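Local coordinates for DNA repair and recombination protein RadB (Thermococcus kodakarensis, PDB 2CVH) that probably takes part in DNA repair and homologous recombination, binding DNA and hydrolysing ATP only very weakly, without promoting strand exchange, at residues A30-Q39 with F209-E217; S44-E54 with V102-S113. All coordinates share one frame; numbering follows the deposited sequence.

Interaction 1 (A30-Q39 with F209-E217); sequences ASGKTTLALQ and FRITERGIE
The end of the P-loop and the start of its helix, Ala30 to Gln39, pack against the hairpin at the far edge of the sheet through two isoleucines, Ile211 and Ile216. Helix 33-39 crosses strand 215-217 almost at right angles (93°), their axes 7.6 Å apart at closest approach. Ile216 reaches in with CD1, which sits beside the first turn of the helix: it is 3.4 Å from Gly32 O and 3.6 Å from Leu36 N, the two ends of a backbone hydrogen bond. Ile211 places CG1 anti to its own carbonyl carbon (chi1 -63°) and runs on extended, bringing CD1 within 3.3 Å of Ala30 O and 3.6 Å of Gly32 CA. Phe209 meets the loop obliquely, its CZ 3.7 Å from Ser31 O. In the same first turn of the helix, Thr35 CG2 lies 3.5 Å from Gly215 C. One turn on from Thr35, the extended chain of Gln39 carries its amide alongside the backbone of Ile216. On the hairpin itself, a type I turn from Thr212 to Gly215 is braced by an ST turn, and Thr212 OG1 donates to Glu217 OE1, whose carboxylate also forms a salt bridge with Arg214. Gly32, with positive phi, is the N-cap of the helix; this glycine followed by Lys33 and Thr34 is characteristic of the Walker A motif of RecA-like ATPases, consistent with the ATP site predicted here.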
loop_
_atom_site.group_PDB
_atom_site.type_symbol
_atom_site.label_atom_id
_atom_site.label_comp_id
_atom_site.label_asym_id
_atom_site.label_seq_id
_atom_site.Cartn_x
_atom_site.Cartn_y
_atom_site.Cartn_z
ATOM N N ALA A 30 10.700 7.055 -0.830
ATOM C CA ALA A 30 11.718 6.498 0.056
ATOM C C ALA A 30 11.247 6.475 1.516
ATOM O O ALA A 30 12.038 6.191 2.424
ATOM C CB ALA A 30 13.034 7.255 -0.077
ATOM N N SER A 31 9.951 6.731 1.739
ATOM C CA SER A 31 9.387 6.699 3.096
ATOM C C SER A 31 9.317 5.238 3.490
ATOM O O SER A 31 9.226 4.911 4.676
ATOM C CB SER A 31 7.979 7.313 3.138
ATOM O OG SER A 31 7.033 6.590 2.337
ATOM N N GLY A 32 9.320 4.358 2.478
ATOM C CA GLY A 32 9.277 2.929 2.729
ATOM C C GLY A 32 7.934 2.283 2.430
ATOM O O GLY A 32 7.749 1.101 2.727
ATOM N N LYS A 33 6.996 3.029 1.844
ATOM C CA LYS A 33 5.672 2.478 1.543
ATOM C C LYS A 33 5.710 1.353 0.499
ATOM O O LYS A 33 5.141 0.276 0.718
ATOM C CB LYS A 33 4.682 3.575 1.186
ATOM C CG LYS A 33 5.057 4.459 0.056
ATOM C CD LYS A 33 4.086 5.631 -0.013
ATOM C CE LYS A 33 4.140 6.317 -1.361
ATOM N NZ LYS A 33 5.379 7.082 -1.615
ATOM N N THR A 34 6.443 1.574 -0.589
ATOM C CA THR A 34 6.614 0.564 -1.627
ATOM C C THR A 34 7.399 -0.663 -1.098
ATOM O O THR A 34 7.022 -1.824 -1.331
ATOM C CB THR A 34 7.334 1.173 -2.837
ATOM O OG1 THR A 34 6.616 2.349 -3.258
ATOM C CG2 THR A 34 7.396 0.151 -3.998
ATOM N N THR A 35 8.458 -0.413 -0.340
ATOM C CA THR A 35 9.220 -1.524 0.202
ATOM C C THR A 35 8.331 -2.338 1.127
ATOM O O THR A 35 8.414 -3.559 1.150
ATOM C CB THR A 35 10.510 -1.046 0.949
ATOM O OG1 THR A 35 11.253 -0.184 0.084
ATOM C CG2 THR A 35 11.413 -2.234 1.333
ATOM N N LEU A 36 7.463 -1.665 1.877
ATOM C CA LEU A 36 6.561 -2.352 2.801
ATOM C C LEU A 36 5.636 -3.254 1.968
ATOM O O LEU A 36 5.413 -4.428 2.300
ATOM C CB LEU A 36 5.719 -1.330 3.573
ATOM C CG LEU A 36 5.286 -1.590 5.021
ATOM C CD1 LEU A 36 3.960 -0.859 5.261
ATOM C CD2 LEU A 36 5.150 -3.073 5.349
ATOM N N ALA A 37 5.099 -2.691 0.894
ATOM C CA ALA A 37 4.216 -3.429 -0.001
ATOM C C ALA A 37 4.934 -4.664 -0.550
ATOM O O ALA A 37 4.406 -5.786 -0.459
ATOM C CB ALA A 37 3.764 -2.522 -1.150
ATOM N N LEU A 38 6.153 -4.453 -1.059
ATOM C CA LEU A 38 6.985 -5.524 -1.621
ATOM C C LEU A 38 7.240 -6.638 -0.613
ATOM O O LEU A 38 7.113 -7.821 -0.933
ATOM C CB LEU A 38 8.346 -4.975 -2.102
ATOM C CG LEU A 38 8.671 -4.459 -3.516
ATOM C CD1 LEU A 38 10.170 -4.089 -3.628
ATOM C CD2 LEU A 38 8.372 -5.520 -4.545
ATOM N N GLN A 39 7.591 -6.253 0.612
ATOM C CA GLN A 39 7.878 -7.200 1.660
ATOM C C GLN A 39 6.671 -7.981 2.124
ATOM O O GLN A 39 6.775 -9.181 2.398
ATOM C CB GLN A 39 8.530 -6.486 2.838
ATOM C CG GLN A 39 8.882 -7.391 4.012
ATOM C CD GLN A 39 10.036 -6.833 4.840
ATOM O OE1 GLN A 39 9.990 -6.799 6.075
ATOM N NE2 GLN A 39 11.094 -6.427 4.156
ATOM N N PHE A 209 11.212 1.607 12.178
ATOM C CA PHE A 209 11.776 0.570 11.335
ATOM C C PHE A 209 12.884 1.201 10.503
ATOM O O PHE A 209 13.063 2.421 10.542
ATOM C CB PHE A 209 10.667 -0.079 10.460
ATOM C CG PHE A 209 10.047 0.857 9.426
ATOM C CD1 PHE A 209 8.977 1.698 9.765
ATOM C CD2 PHE A 209 10.495 0.853 8.104
ATOM C CE1 PHE A 209 8.373 2.507 8.803
ATOM C CE2 PHE A 209 9.889 1.665 7.136
ATOM C CZ PHE A 209 8.825 2.492 7.492
ATOM N N ARG A 210 13.647 0.382 9.783
ATOM C CA ARG A 210 14.703 0.906 8.910
ATOM C C ARG A 210 14.680 0.218 7.549
ATOM O O ARG A 210 14.308 -0.936 7.431
ATOM C CB ARG A 210 16.103 0.789 9.557
ATOM C CG ARG A 210 16.440 -0.584 10.012
ATOM C CD ARG A 210 17.745 -0.655 10.767
ATOM N NE ARG A 210 17.844 -1.933 11.478
ATOM C CZ ARG A 210 18.601 -2.962 11.098
ATOM N NH1 ARG A 210 19.346 -2.884 10.001
ATOM N NH2 ARG A 210 18.637 -4.060 11.837
ATOM N N ILE A 211 14.962 0.985 6.513
ATOM C CA ILE A 211 15.020 0.471 5.164
ATOM C C ILE A 211 16.445 -0.009 4.975
ATOM O O ILE A 211 17.382 0.786 5.098
ATOM C CB ILE A 211 14.710 1.564 4.124
ATOM C CG1 ILE A 211 13.248 2.056 4.332
ATOM C CG2 ILE A 211 14.987 1.015 2.690
ATOM C CD1 ILE A 211 12.800 3.191 3.416
ATOM N N THR A 212 16.597 -1.307 4.741
ATOM C CA THR A 212 17.899 -1.925 4.536
ATOM C C THR A 212 17.912 -2.699 3.216
ATOM O O THR A 212 16.963 -2.638 2.439
ATOM C CB THR A 212 18.229 -2.919 5.639
ATOM O OG1 THR A 212 17.381 -4.074 5.509
ATOM C CG2 THR A 212 18.047 -2.284 7.002
ATOM N N GLU A 213 18.995 -3.428 2.974
ATOM C CA GLU A 213 19.121 -4.223 1.766
ATOM C C GLU A 213 18.102 -5.350 1.788
ATOM O O GLU A 213 17.676 -5.807 0.730
ATOM C CB GLU A 213 20.530 -4.803 1.650
ATOM C CG GLU A 213 21.537 -3.838 1.058
ATOM C CD GLU A 213 22.167 -2.899 2.081
ATOM O OE1 GLU A 213 23.415 -2.895 2.167
ATOM O OE2 GLU A 213 21.438 -2.167 2.793
ATOM N N ARG A 214 17.694 -5.769 2.992
ATOM C CA ARG A 214 16.723 -6.850 3.143
ATOM C C ARG A 214 15.275 -6.392 3.019
ATOM O O ARG A 214 14.363 -7.208 3.156
ATOM C CB ARG A 214 16.876 -7.544 4.487
ATOM C CG ARG A 214 18.286 -7.887 4.848
ATOM C CD ARG A 214 18.345 -8.680 6.150
ATOM N NE ARG A 214 17.660 -9.967 6.036
ATOM C CZ ARG A 214 17.106 -10.607 7.058
ATOM N NH1 ARG A 214 17.162 -10.081 8.274
ATOM N NH2 ARG A 214 16.462 -11.753 6.862
ATOM N N GLY A 215 15.059 -5.104 2.769
ATOM C CA GLY A 215 13.708 -4.577 2.661
ATOM C C GLY A 215 13.449 -3.601 3.801
ATOM O O GLY A 215 13.940 -2.468 3.801
ATOM N N ILE A 216 12.738 -4.061 4.815
ATOM C CA ILE A 216 12.414 -3.240 5.967
ATOM C C ILE A 216 12.664 -4.078 7.186
ATOM O O ILE A 216 12.289 -5.244 7.247
ATOM C CB ILE A 216 10.953 -2.741 5.906
ATOM C CG1 ILE A 216 10.905 -1.438 5.091
ATOM C CG2 ILE A 216 10.390 -2.541 7.310
ATOM C CD1 ILE A 216 9.516 -0.991 4.724
ATOM N N GLU A 217 13.380 -3.503 8.137
ATOM C CA GLU A 217 13.721 -4.232 9.350
ATOM C C GLU A 217 13.407 -3.461 10.615
ATOM O O GLU A 217 13.151 -2.263 10.581
ATOM C CB GLU A 217 15.222 -4.600 9.337
ATOM C CG GLU A 217 15.586 -5.517 8.183
ATOM C CD GLU A 217 17.001 -6.038 8.264
ATOM O OE1 GLU A 217 17.847 -5.542 7.514
ATOM O OE2 GLU A 217 17.269 -6.962 9.054
#

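Interaction 2 (S44-E54 with V102-S113); sequences SGKKVAYVDTE and VDSNFALVVVDS
Tyr50 and Val110 are neighbours on the same face of two parallel strands, 47-52 and 108-112, in the dense middle of the contact. CG1 of Val110 lies over one face of the Tyr50 ring, 3.9 Å from its centroid. With CG anti to the backbone N (chi1 -159°), the tyrosine carries its ring over the neighbouring strand, and its OH makes a weak hydrogen bond with Asp112 OD2. On the other face of the sheet, Ala49 CB approaches Phe106 CE2 at 3.6 Å and Val51 CB packs against Val111 CG1. Backbone bonds alternate through Ala49 and Val51, with Val51 N to Val110 O nearly straight (165°). These are inner strands of the RecA-like core, and the hydrophobic run ending in Asp112 resembles a Walker B strand. A cis peptide follows Asp112, whose carbonyl O takes two N-H groups, from Thr53 at 2.7 Å and Glu54 at 3.0 Å. Towards the other end the register slips by one at a beta bulge after Lys47, where the Lys47 carbonyl receives Ala107 N. Packing stays close here: Lys47 CB sits squarely over the Phe106 ring, 3.7 Å from its centroid, and Lys46 CB rests on Ala107 CB at 3.6 Å. The looser, solvent side begins at the ends of Lys46 and Lys47 and at Asn105, where a water accepts from Lys47 NZ and lies 2.7 Å from Asn105 OD1, with Asp103 OD2 also in hydrogen-bonding range.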
loop_
_atom_site.group_PDB
_atom_site.type_symbol
_atom_site.label_atom_id
_atom_site.label_comp_id
_atom_site.label_asym_id
_atom_site.label_seq_id
_atom_site.Cartn_x
_atom_site.Cartn_y
_atom_site.Cartn_z
ATOM N N SER A 44 4.016 -13.248 1.919
ATOM C CA SER A 44 2.702 -13.904 1.904
ATOM C C SER A 44 2.806 -15.293 1.248
ATOM O O SER A 44 2.135 -16.238 1.670
ATOM C CB SER A 44 1.643 -13.051 1.188
ATOM O OG SER A 44 1.849 -12.967 -0.207
ATOM N N GLY A 45 3.663 -15.420 0.235
ATOM C CA GLY A 45 3.849 -16.703 -0.423
ATOM C C GLY A 45 2.887 -17.041 -1.546
ATOM O O GLY A 45 3.004 -18.100 -2.170
ATOM N N LYS A 46 1.973 -16.128 -1.848
ATOM C CA LYS A 46 1.009 -16.352 -2.907
ATOM C C LYS A 46 1.063 -15.194 -3.868
ATOM O O LYS A 46 1.896 -14.304 -3.725
ATOM C CB LYS A 46 -0.394 -16.508 -2.319
ATOM C CG LYS A 46 -0.418 -17.480 -1.153
ATOM C CD LYS A 46 -1.755 -17.499 -0.452
ATOM C CE LYS A 46 -1.604 -18.132 0.920
ATOM N NZ LYS A 46 -0.565 -17.439 1.750
ATOM N N LYS A 47 0.186 -15.201 -4.859
ATOM C CA LYS A 47 0.189 -14.132 -5.841
ATOM C C LYS A 47 -0.174 -12.770 -5.262
ATOM O O LYS A 47 -0.901 -12.657 -4.269
ATOM C CB LYS A 47 -0.715 -14.484 -7.024
ATOM C CG LYS A 47 -0.235 -15.689 -7.837
ATOM C CD LYS A 47 -1.343 -16.171 -8.773
ATOM C CE LYS A 47 -0.836 -17.146 -9.836
ATOM N NZ LYS A 47 -1.525 -16.905 -11.146
ATOM N N VAL A 48 0.347 -11.737 -5.902
ATOM C CA VAL A 48 0.109 -10.381 -5.492
ATOM C C VAL A 48 -0.238 -9.639 -6.749
ATOM O O VAL A 48 0.554 -9.661 -7.701
ATOM C CB VAL A 48 1.393 -9.736 -4.941
ATOM C CG1 VAL A 48 1.168 -8.254 -4.634
ATOM C CG2 VAL A 48 1.852 -10.455 -3.727
ATOM N N ALA A 49 -1.420 -9.017 -6.773
ATOM C CA ALA A 49 -1.837 -8.219 -7.925
ATOM C C ALA A 49 -1.246 -6.863 -7.594
ATOM O O ALA A 49 -1.569 -6.290 -6.560
ATOM C CB ALA A 49 -3.368 -8.129 -8.014
ATOM N N TYR A 50 -0.392 -6.340 -8.458
ATOM C CA TYR A 50 0.251 -5.084 -8.179
ATOM C C TYR A 50 -0.018 -4.100 -9.303
ATOM O O TYR A 50 0.471 -4.251 -10.414
ATOM C CB TYR A 50 1.757 -5.344 -7.969
ATOM C CG TYR A 50 2.500 -4.265 -7.206
ATOM C CD1 TYR A 50 2.636 -2.968 -7.741
ATOM C CD2 TYR A 50 3.083 -4.539 -5.959
ATOM C CE1 TYR A 50 3.332 -1.959 -7.051
ATOM C CE2 TYR A 50 3.786 -3.541 -5.259
ATOM C CZ TYR A 50 3.901 -2.250 -5.811
ATOM O OH TYR A 50 4.550 -1.241 -5.116
ATOM N N VAL A 51 -0.871 -3.124 -9.027
ATOM C CA VAL A 51 -1.219 -2.105 -10.009
ATOM C C VAL A 51 -0.232 -0.974 -9.792
ATOM O O VAL A 51 -0.332 -0.217 -8.820
ATOM C CB VAL A 51 -2.673 -1.619 -9.821
ATOM C CG1 VAL A 51 -3.012 -0.575 -10.861
ATOM C CG2 VAL A 51 -3.637 -2.813 -9.919
ATOM N N ASP A 52 0.759 -0.911 -10.672
ATOM C CA ASP A 52 1.803 0.077 -10.562
ATOM C C ASP A 52 1.671 1.181 -11.559
ATOM O O ASP A 52 2.225 1.114 -12.652
ATOM C CB ASP A 52 3.168 -0.581 -10.701
ATOM C CG ASP A 52 4.300 0.323 -10.241
ATOM O OD1 ASP A 52 4.052 1.373 -9.599
ATOM O OD2 ASP A 52 5.456 -0.020 -10.512
ATOM N N THR A 53 0.990 2.233 -11.151
ATOM C CA THR A 53 0.776 3.382 -12.005
ATOM C C THR A 53 1.937 4.356 -11.880
ATOM O O THR A 53 2.215 5.109 -12.798
ATOM C CB THR A 53 -0.534 4.088 -11.610
ATOM O OG1 THR A 53 -1.494 3.103 -11.203
ATOM C CG2 THR A 53 -1.115 4.843 -12.794
ATOM N N GLU A 54 2.633 4.290 -10.750
ATOM C CA GLU A 54 3.746 5.187 -10.438
ATOM C C GLU A 54 5.152 4.642 -10.765
ATOM O O GLU A 54 6.156 5.327 -10.559
ATOM C CB GLU A 54 3.655 5.577 -8.945
ATOM C CG GLU A 54 4.489 6.791 -8.510
ATOM C CD GLU A 54 5.376 6.502 -7.296
ATOM O OE1 GLU A 54 6.620 6.491 -7.455
ATOM O OE2 GLU A 54 4.837 6.280 -6.187
ATOM N N VAL A 102 -8.198 -11.492 -10.044
ATOM C CA VAL A 102 -7.947 -11.914 -8.678
ATOM C C VAL A 102 -8.779 -13.127 -8.311
ATOM O O VAL A 102 -10.003 -13.071 -8.337
ATOM C CB VAL A 102 -8.260 -10.770 -7.672
ATOM C CG1 VAL A 102 -7.972 -11.230 -6.236
ATOM C CG2 VAL A 102 -7.452 -9.518 -8.016
ATOM N N ASP A 103 -8.113 -14.208 -7.928
ATOM C CA ASP A 103 -8.795 -15.433 -7.521
ATOM C C ASP A 103 -8.233 -15.877 -6.190
ATOM O O ASP A 103 -7.426 -15.173 -5.595
ATOM C CB ASP A 103 -8.580 -16.539 -8.558
ATOM C CG ASP A 103 -7.149 -16.589 -9.074
ATOM O OD1 ASP A 103 -6.955 -16.426 -10.299
ATOM O OD2 ASP A 103 -6.220 -16.784 -8.263
ATOM N N SER A 104 -8.597 -17.073 -5.759
ATOM C CA SER A 104 -8.121 -17.616 -4.498
ATOM C C SER A 104 -6.609 -17.877 -4.418
ATOM O O SER A 104 -6.102 -18.300 -3.379
ATOM C CB SER A 104 -8.899 -18.889 -4.169
ATOM O OG SER A 104 -9.069 -19.677 -5.342
ATOM N N ASN A 105 -5.897 -17.655 -5.519
ATOM C CA ASN A 105 -4.447 -17.862 -5.558
ATOM C C ASN A 105 -3.693 -16.634 -5.060
ATOM O O ASN A 105 -2.494 -16.705 -4.773
ATOM C CB ASN A 105 -3.970 -18.191 -6.969
ATOM C CG ASN A 105 -4.015 -19.674 -7.279
ATOM O OD1 ASN A 105 -4.353 -20.066 -8.400
ATOM N ND2 ASN A 105 -3.630 -20.505 -6.316
ATOM N N PHE A 106 -4.402 -15.511 -4.995
ATOM C CA PHE A 106 -3.844 -14.244 -4.533
ATOM C C PHE A 106 -3.905 -14.057 -3.012
ATOM O O PHE A 106 -4.893 -14.436 -2.356
ATOM C CB PHE A 106 -4.573 -13.094 -5.220
ATOM C CG PHE A 106 -4.235 -12.956 -6.652
ATOM C CD1 PHE A 106 -4.591 -13.951 -7.561
ATOM C CD2 PHE A 106 -3.543 -11.846 -7.106
ATOM C CE1 PHE A 106 -4.265 -13.840 -8.920
ATOM C CE2 PHE A 106 -3.210 -11.719 -8.455
ATOM C CZ PHE A 106 -3.571 -12.722 -9.370
ATOM N N ALA A 107 -2.840 -13.472 -2.458
ATOM C CA ALA A 107 -2.779 -13.195 -1.025
ATOM C C ALA A 107 -2.907 -11.704 -0.760
ATOM O O ALA A 107 -3.364 -11.310 0.313
ATOM C CB ALA A 107 -1.484 -13.703 -0.420
ATOM N N LEU A 108 -2.677 -10.896 -1.789
ATOM C CA LEU A 108 -2.673 -9.450 -1.631
ATOM C C LEU A 108 -2.841 -8.696 -2.932
ATOM O O LEU A 108 -2.456 -9.180 -3.994
ATOM C CB LEU A 108 -1.295 -9.055 -1.047
ATOM C CG LEU A 108 -0.909 -7.621 -0.661
ATOM C CD1 LEU A 108 -1.666 -7.266 0.623
ATOM C CD2 LEU A 108 0.616 -7.512 -0.436
ATOM N N VAL A 109 -3.382 -7.483 -2.825
ATOM C CA VAL A 109 -3.550 -6.579 -3.965
ATOM C C VAL A 109 -2.842 -5.302 -3.496
ATOM O O VAL A 109 -2.938 -4.941 -2.324
ATOM C CB VAL A 109 -5.067 -6.242 -4.270
ATOM C CG1 VAL A 109 -5.176 -5.253 -5.420
ATOM C CG2 VAL A 109 -5.855 -7.512 -4.606
ATOM N N VAL A 110 -2.125 -4.639 -4.395
ATOM C CA VAL A 110 -1.424 -3.404 -4.076
ATOM C C VAL A 110 -1.700 -2.465 -5.214
ATOM O O VAL A 110 -1.598 -2.860 -6.373
ATOM C CB VAL A 110 0.133 -3.582 -3.981
ATOM C CG1 VAL A 110 0.781 -2.234 -3.685
ATOM C CG2 VAL A 110 0.514 -4.633 -2.913
ATOM N N VAL A 111 -2.148 -1.255 -4.901
ATOM C CA VAL A 111 -2.385 -0.269 -5.947
ATOM C C VAL A 111 -1.403 0.843 -5.634
ATOM O O VAL A 111 -1.226 1.202 -4.471
ATOM C CB VAL A 111 -3.846 0.245 -5.976
ATOM C CG1 VAL A 111 -4.028 1.192 -7.162
ATOM C CG2 VAL A 111 -4.821 -0.936 -6.100
ATOM N N ASP A 112 -0.728 1.355 -6.653
ATOM C CA ASP A 112 0.277 2.383 -6.442
ATOM C C ASP A 112 0.259 3.322 -7.627
ATOM O O ASP A 112 0.971 3.101 -8.596
ATOM C CB ASP A 112 1.647 1.693 -6.313
ATOM C CG ASP A 112 2.786 2.649 -5.972
ATOM O OD1 ASP A 112 2.616 3.888 -6.012
ATOM O OD2 ASP A 112 3.877 2.128 -5.659
ATOM N N SER A 113 -0.460 4.427 -7.524
ATOM C CA SER A 113 -1.207 4.807 -6.338
ATOM C C SER A 113 -2.529 5.392 -6.799
ATOM O O SER A 113 -3.582 4.816 -6.558
ATOM C CB SER A 113 -0.418 5.874 -5.582
ATOM O OG SER A 113 -0.028 6.939 -6.435
HETATM O O HOH W 1 -4.347 -18.007 -10.213
#

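Interactions 1 and 2 lie on different flanks of the helix that begins at Lys33, with centres about 17 Å apart. While the hairpin 209-217 packs against Gly32, Thr35 and Leu36, strands 47-52 and 108-112 meet Thr34 and Ala37: Thr34 CG2 is 3.4 Å from Tyr50 OH, and Ala37 CB is 3.9 Å from Val110 CG1. Thr34 OG1 also stands 3.6 Å from Asp112 OD2, bringing the end of strand 108-112 to the predicted ATP site, where Glu54 also touches Tyr29. Both contacts reach the same mixed sheet, and interaction 2 is nested along the chain inside the loop closed by interaction 1.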